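Local atomic coordinates of SusD homolog (Bacteroides thetaiotaomicron VPI-5482, PDB entry 3FDH), a protein that is a SusD/RagB family homologue that probably binds sugars at the cell surface as part of an outer-membrane glycan-uptake system. Residues P149-Q154 against N474-A479; Y464-S469 against G484-S489. All blocks are in the same frame, centred on the assembly; numbering follows the deposited sequence.

Interaction 1: residues P149-Q154 against N474-A479; sequences PKMDTQ and NPEVKA
Asn474 reaches Pro149 with its side-chain amide: ND2 donates to Pro149 O over 2.8 Å, nearly straight (165° at the hydrogen). The donor lies in the carbonyl plane and the acceptor almost in the amide plane. OD1 of the same amide serves the helix that starts here. As the N-cap residue, Asn474 accepts through OD1 from Glu476 N at 3.0 Å, in the plane of its carbonyl, and also from Val477 N, which stands above that plane. With both ends engaged, the amide has its flip settled and links the first helical turn to the facing chain. Glu476 carries CG anti to its backbone N (chi1 -167°) and runs on extended, which brings the carboxylate alongside residues 150 and 151. Its OE2 receives a weak bond from Met151 N (3.3 Å). Water 1 adds a second link, donating to both Met151 O and Glu476 OE2. The side chains of Glu476 and Met151, the latter present as selenomethionine, run alongside each other, head to tail, Glu476 CG lying 3.7 Å from Met151 SE. Val477 crosses the same side chain at about a right angle, its CG2 3.9 Å from Met151 CG. Within 149-154, Lys150 NZ forms a salt bridge with Asp152 OD1, 2.8 Å. Strand 151-152 pairs antiparallel with strand 130-131, whose Pro131 touches Pro149, Met151 and Val477; the first turn of helix 475-481 thus meets both strands of this small sheet, and strand 151-152 leads directly into helix 154-171, whose N-cap is Thr153.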
loop_
_atom_site.group_PDB
_atom_site.type_symbol
_atom_site.label_atom_id
_atom_site.label_comp_id
_atom_site.label_asym_id
_atom_site.label_seq_id
_atom_site.Cartn_x
_atom_site.Cartn_y
_atom_site.Cartn_z
ATOM N N PRO A 149 27.757 -3.909 2.377
ATOM C CA PRO A 149 27.157 -2.730 2.994
ATOM C C PRO A 149 26.706 -2.922 4.408
ATOM O O PRO A 149 26.195 -3.985 4.787
ATOM C CB PRO A 149 25.948 -2.452 2.108
ATOM C CG PRO A 149 26.339 -2.946 0.800
ATOM C CD PRO A 149 27.215 -4.146 1.033
ATOM N N LYS A 150 26.912 -1.875 5.184
ATOM C CA LYS A 150 26.486 -1.885 6.568
ATOM C C LYS A 150 24.998 -1.725 6.588
ATOM O O LYS A 150 24.382 -1.222 5.652
ATOM C CB LYS A 150 27.102 -0.746 7.397
ATOM C CG LYS A 150 26.561 0.645 7.092
ATOM C CD LYS A 150 27.220 1.699 7.977
ATOM C CE LYS A 150 26.559 3.075 7.878
ATOM N NZ LYS A 150 25.177 3.131 8.489
HETATM N N MSE A 151 24.427 -2.168 7.691
HETATM C CA MSE A 151 23.036 -1.923 7.923
HETATM C C MSE A 151 22.885 -0.521 8.528
HETATM O O MSE A 151 23.640 -0.097 9.385
HETATM C CB MSE A 151 22.422 -3.022 8.776
HETATM C CG MSE A 151 22.185 -4.368 8.006
HETATM SE SE MSE A 151 21.677 -5.551 9.342
HETATM C CE MSE A 151 19.788 -5.053 9.385
ATOM N N ASP A 152 21.961 0.229 7.959
ATOM C CA ASP A 152 21.596 1.559 8.456
ATOM C C ASP A 152 20.440 1.313 9.401
ATOM O O ASP A 152 19.672 0.356 9.230
ATOM C CB ASP A 152 21.021 2.465 7.347
ATOM C CG ASP A 152 22.066 2.966 6.365
ATOM O OD1 ASP A 152 23.265 2.634 6.503
ATOM O OD2 ASP A 152 21.649 3.693 5.440
ATOM N N THR A 153 20.297 2.184 10.387
ATOM C CA THR A 153 19.150 2.099 11.279
ATOM C C THR A 153 17.983 2.604 10.488
ATOM O O THR A 153 18.152 3.353 9.527
ATOM C CB THR A 153 19.269 2.971 12.530
ATOM O OG1 THR A 153 19.310 4.359 12.149
ATOM C CG2 THR A 153 20.494 2.567 13.358
ATOM N N GLN A 154 16.794 2.201 10.909
ATOM C CA GLN A 154 15.579 2.619 10.216
ATOM C C GLN A 154 15.478 4.133 10.278
ATOM O O GLN A 154 14.996 4.801 9.344
ATOM C CB GLN A 154 14.336 1.988 10.846
ATOM C CG GLN A 154 13.103 2.076 9.976
ATOM C CD GLN A 154 11.860 1.860 10.729
ATOM O OE1 GLN A 154 11.659 2.453 11.795
ATOM N NE2 GLN A 154 10.961 1.028 10.166
ATOM N N ASN A 474 25.686 -11.147 3.210
ATOM C CA ASN A 474 25.970 -10.103 4.211
ATOM C C ASN A 474 25.916 -10.610 5.659
ATOM O O ASN A 474 24.848 -10.823 6.205
ATOM C CB ASN A 474 24.981 -8.943 3.997
ATOM C CG ASN A 474 25.395 -7.664 4.718
ATOM O OD1 ASN A 474 25.773 -7.684 5.888
ATOM N ND2 ASN A 474 25.299 -6.539 4.019
ATOM N N PRO A 475 27.088 -10.801 6.297
ATOM C CA PRO A 475 27.095 -11.351 7.648
ATOM C C PRO A 475 26.291 -10.559 8.658
ATOM O O PRO A 475 25.806 -11.113 9.651
ATOM C CB PRO A 475 28.573 -11.337 8.032
ATOM C CG PRO A 475 29.315 -11.316 6.738
ATOM C CD PRO A 475 28.445 -10.568 5.773
ATOM N N GLU A 476 26.122 -9.277 8.366
ATOM C CA GLU A 476 25.420 -8.372 9.276
ATOM C C GLU A 476 23.931 -8.633 9.178
ATOM O O GLU A 476 23.205 -8.699 10.176
ATOM C CB GLU A 476 25.733 -6.923 8.919
ATOM C CG GLU A 476 25.307 -5.928 9.968
ATOM C CD GLU A 476 25.974 -4.567 9.786
ATOM O OE1 GLU A 476 26.968 -4.472 9.023
ATOM O OE2 GLU A 476 25.543 -3.617 10.457
ATOM N N VAL A 477 23.510 -8.859 7.949
ATOM C CA VAL A 477 22.104 -9.118 7.671
ATOM C C VAL A 477 21.806 -10.538 8.151
ATOM O O VAL A 477 20.737 -10.828 8.680
ATOM C CB VAL A 477 21.771 -8.930 6.186
ATOM C CG1 VAL A 477 20.292 -9.263 5.927
ATOM C CG2 VAL A 477 22.044 -7.488 5.750
ATOM N N LYS A 478 22.773 -11.421 7.973
ATOM C CA LYS A 478 22.596 -12.806 8.414
ATOM C C LYS A 478 22.392 -12.810 9.919
ATOM O O LYS A 478 21.489 -13.456 10.450
ATOM C CB LYS A 478 23.809 -13.677 8.078
ATOM C CG LYS A 478 23.644 -15.133 8.513
ATOM C CD LYS A 478 24.918 -15.943 8.275
ATOM C CE LYS A 478 24.641 -17.440 8.437
ATOM N NZ LYS A 478 25.885 -18.283 8.504
ATOM N N ALA A 479 23.217 -12.038 10.606
ATOM C CA ALA A 479 23.142 -11.988 12.061
ATOM C C ALA A 479 21.790 -11.423 12.507
ATOM O O ALA A 479 21.190 -11.940 13.448
ATOM C CB ALA A 479 24.304 -11.164 12.647
HETATM O O HOH W 1 25.608 -1.058 10.876
#

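Interaction 2: residues Y464-S469 against G484-S489; sequences YPYGNS and GDYVYS
Tyr466 and Tyr486 form the aromatic part of the contact. The two ring planes differ by only 12°, but with the centroids 5.9 Å apart the rings are offset too far for a real stack. What touches is the phenol end of Tyr486: its OH comes obliquely onto the CD2-CE2 side of the Tyr466 ring, a close approach of 3.0 Å to Tyr466 CD2. The ring of Tyr466 stands beside its own backbone N, CG being anti to the carbonyl carbon (chi1 -60°), and this lets one hydroxyl meet both ring and amide. The polar links converge on that hydroxyl. Tyr486 OH accepts a weak bond from Tyr466 N (3.4 Å) and donates to water 2 at 2.8 Å. Water 2 in turn donates to Tyr464 O and sits over the centre of one face of the Tyr466 ring. Residues 484-489 present Tyr486 and Val487 from a run of successive turns closed by i-to-i+3 backbone bonds, beginning at Gly484 with positive phi; in this mainly helical SusD-like fold the run follows helix 475-481 and folds back on the extended chain that leads into helix 468-473. Replacing Tyr466 by an alanine would probably open a gap beside the Tyr486 hydroxyl and water 2 and leave Asp129 O without the phenol hydroxyl that binds it. Apolar packing completes the join: Val487 CG1 lies 3.9 Å from Pro465 CB and also covers one face of the Tyr486 ring, near its rim. Outside the pair of segments, Tyr481 of helix 475-481 touches both Pro465 and Tyr486, while Tyr464, whose CB points away from 484-489, stacks its ring on Phe75 and bonds Ile41 O through its hydroxyl.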
loop_
_atom_site.group_PDB
_atom_site.type_symbol
_atom_site.label_atom_id
_atom_site.label_comp_id
_atom_site.label_asym_id
_atom_site.label_seq_id
_atom_site.Cartn_x
_atom_site.Cartn_y
_atom_site.Cartn_z
ATOM N N TYR A 464 8.713 -7.955 7.844
ATOM C CA TYR A 464 9.030 -8.993 6.843
ATOM C C TYR A 464 10.464 -9.460 7.078
ATOM O O TYR A 464 11.335 -8.636 7.394
ATOM C CB TYR A 464 8.944 -8.493 5.420
ATOM C CG TYR A 464 7.496 -8.274 4.982
ATOM C CD1 TYR A 464 6.514 -8.184 5.927
ATOM C CD2 TYR A 464 7.171 -8.146 3.650
ATOM C CE1 TYR A 464 5.189 -7.954 5.533
ATOM C CE2 TYR A 464 5.900 -7.932 3.276
ATOM C CZ TYR A 464 4.924 -7.843 4.193
ATOM O OH TYR A 464 3.640 -7.607 3.696
ATOM N N PRO A 465 10.732 -10.761 6.854
ATOM C CA PRO A 465 12.101 -11.205 7.018
ATOM C C PRO A 465 13.040 -10.760 5.887
ATOM O O PRO A 465 12.644 -10.621 4.718
ATOM C CB PRO A 465 11.967 -12.743 7.002
ATOM C CG PRO A 465 10.724 -13.002 6.199
ATOM C CD PRO A 465 9.811 -11.897 6.607
ATOM N N TYR A 466 14.285 -10.538 6.257
ATOM C CA TYR A 466 15.326 -10.158 5.285
ATOM C C TYR A 466 15.488 -11.230 4.206
ATOM O O TYR A 466 15.336 -12.448 4.449
ATOM C CB TYR A 466 16.686 -9.938 5.958
ATOM C CG TYR A 466 16.723 -8.841 7.020
ATOM C CD1 TYR A 466 16.624 -7.503 6.667
ATOM C CD2 TYR A 466 16.857 -9.155 8.370
ATOM C CE1 TYR A 466 16.636 -6.487 7.645
ATOM C CE2 TYR A 466 16.893 -8.147 9.354
ATOM C CZ TYR A 466 16.801 -6.824 8.981
ATOM O OH TYR A 466 16.824 -5.848 9.945
ATOM N N GLY A 467 15.859 -10.763 3.020
ATOM C CA GLY A 467 16.040 -11.634 1.862
ATOM C C GLY A 467 17.241 -12.501 2.028
ATOM O O GLY A 467 18.279 -12.063 2.505
ATOM N N ASN A 468 17.104 -13.754 1.617
ATOM C CA ASN A 468 18.188 -14.729 1.789
ATOM C C ASN A 468 19.375 -14.397 0.908
ATOM O O ASN A 468 20.485 -14.887 1.118
ATOM C CB ASN A 468 17.738 -16.196 1.580
ATOM C CG ASN A 468 17.278 -16.494 0.164
ATOM O OD1 ASN A 468 16.207 -16.098 -0.235
ATOM N ND2 ASN A 468 18.081 -17.231 -0.582
ATOM N N SER A 469 19.142 -13.553 -0.076
ATOM C CA SER A 469 20.219 -13.154 -0.952
ATOM C C SER A 469 21.238 -12.424 -0.131
ATOM O O SER A 469 22.424 -12.521 -0.373
ATOM C CB SER A 469 19.746 -12.269 -2.090
ATOM O OG SER A 469 19.170 -13.083 -3.103
ATOM N N GLY A 484 14.809 -16.185 12.105
ATOM C CA GLY A 484 13.605 -15.489 11.620
ATOM C C GLY A 484 12.491 -15.278 12.639
ATOM O O GLY A 484 11.501 -14.623 12.350
ATOM N N ASP A 485 12.643 -15.854 13.829
ATOM C CA ASP A 485 11.568 -15.740 14.843
ATOM C C ASP A 485 11.354 -14.291 15.240
ATOM O O ASP A 485 10.292 -13.885 15.692
ATOM C CB ASP A 485 11.865 -16.579 16.087
ATOM C CG ASP A 485 11.738 -18.060 15.846
ATOM O OD1 ASP A 485 11.113 -18.489 14.852
ATOM O OD2 ASP A 485 12.273 -18.809 16.690
ATOM N N TYR A 486 12.385 -13.500 15.020
ATOM C CA TYR A 486 12.382 -12.059 15.407
ATOM C C TYR A 486 11.265 -11.278 14.703
ATOM O O TYR A 486 10.791 -10.244 15.169
ATOM C CB TYR A 486 13.774 -11.419 15.149
ATOM C CG TYR A 486 13.953 -11.069 13.689
ATOM C CD1 TYR A 486 14.170 -12.053 12.719
ATOM C CD2 TYR A 486 13.828 -9.746 13.267
ATOM C CE1 TYR A 486 14.277 -11.712 11.357
ATOM C CE2 TYR A 486 13.966 -9.406 11.927
ATOM C CZ TYR A 486 14.171 -10.378 10.973
ATOM O OH TYR A 486 14.253 -10.000 9.638
ATOM N N VAL A 487 10.767 -11.825 13.602
ATOM C CA VAL A 487 9.742 -11.106 12.838
ATOM C C VAL A 487 8.477 -10.991 13.694
ATOM O O VAL A 487 7.642 -10.122 13.484
ATOM C CB VAL A 487 9.426 -11.759 11.450
ATOM C CG1 VAL A 487 10.731 -11.935 10.603
ATOM C CG2 VAL A 487 8.716 -13.045 11.615
ATOM N N TYR A 488 8.380 -11.838 14.698
ATOM C CA TYR A 488 7.196 -11.847 15.535
ATOM C C TYR A 488 7.393 -11.159 16.869
ATOM O O TYR A 488 6.416 -10.931 17.583
ATOM C CB TYR A 488 6.739 -13.279 15.823
ATOM C CG TYR A 488 6.357 -14.104 14.611
ATOM C CD1 TYR A 488 5.305 -13.732 13.828
ATOM C CD2 TYR A 488 7.037 -15.263 14.285
ATOM C CE1 TYR A 488 4.922 -14.502 12.712
ATOM C CE2 TYR A 488 6.674 -16.036 13.192
ATOM C CZ TYR A 488 5.614 -15.643 12.403
ATOM O OH TYR A 488 5.223 -16.419 11.323
ATOM N N SER A 489 8.644 -10.891 17.231
ATOM C CA SER A 489 8.950 -10.283 18.525
ATOM C C SER A 489 9.632 -8.902 18.488
ATOM O O SER A 489 9.617 -8.190 19.457
ATOM C CB SER A 489 9.876 -11.207 19.304
ATOM O OG SER A 489 11.061 -11.403 18.576
HETATM O O HOH W 2 13.132 -7.557 8.998
#

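Overall arrangement
The segments alternate along the chain, so the two contacts cross in sequence, and both draw on the run from helix 468-473 through helix 475-481. Tyr466 joins them directly, its hydroxyl end packing against Met151 and its CB against Val477, although the contact centres are about 13 Å apart. Interaction 1 is partly buried and lies farther from the chain centre; a helix start meets a short strand there through amide, carboxylate and water, with the exposed Glu476 taking part. All touching residues of interaction 2 are buried, and its chemistry is mainly aromatic and apolar, with its few polar links gathered at one hydroxyl. Interaction 1 spans 319 intervening residues, interaction 2 merely 14.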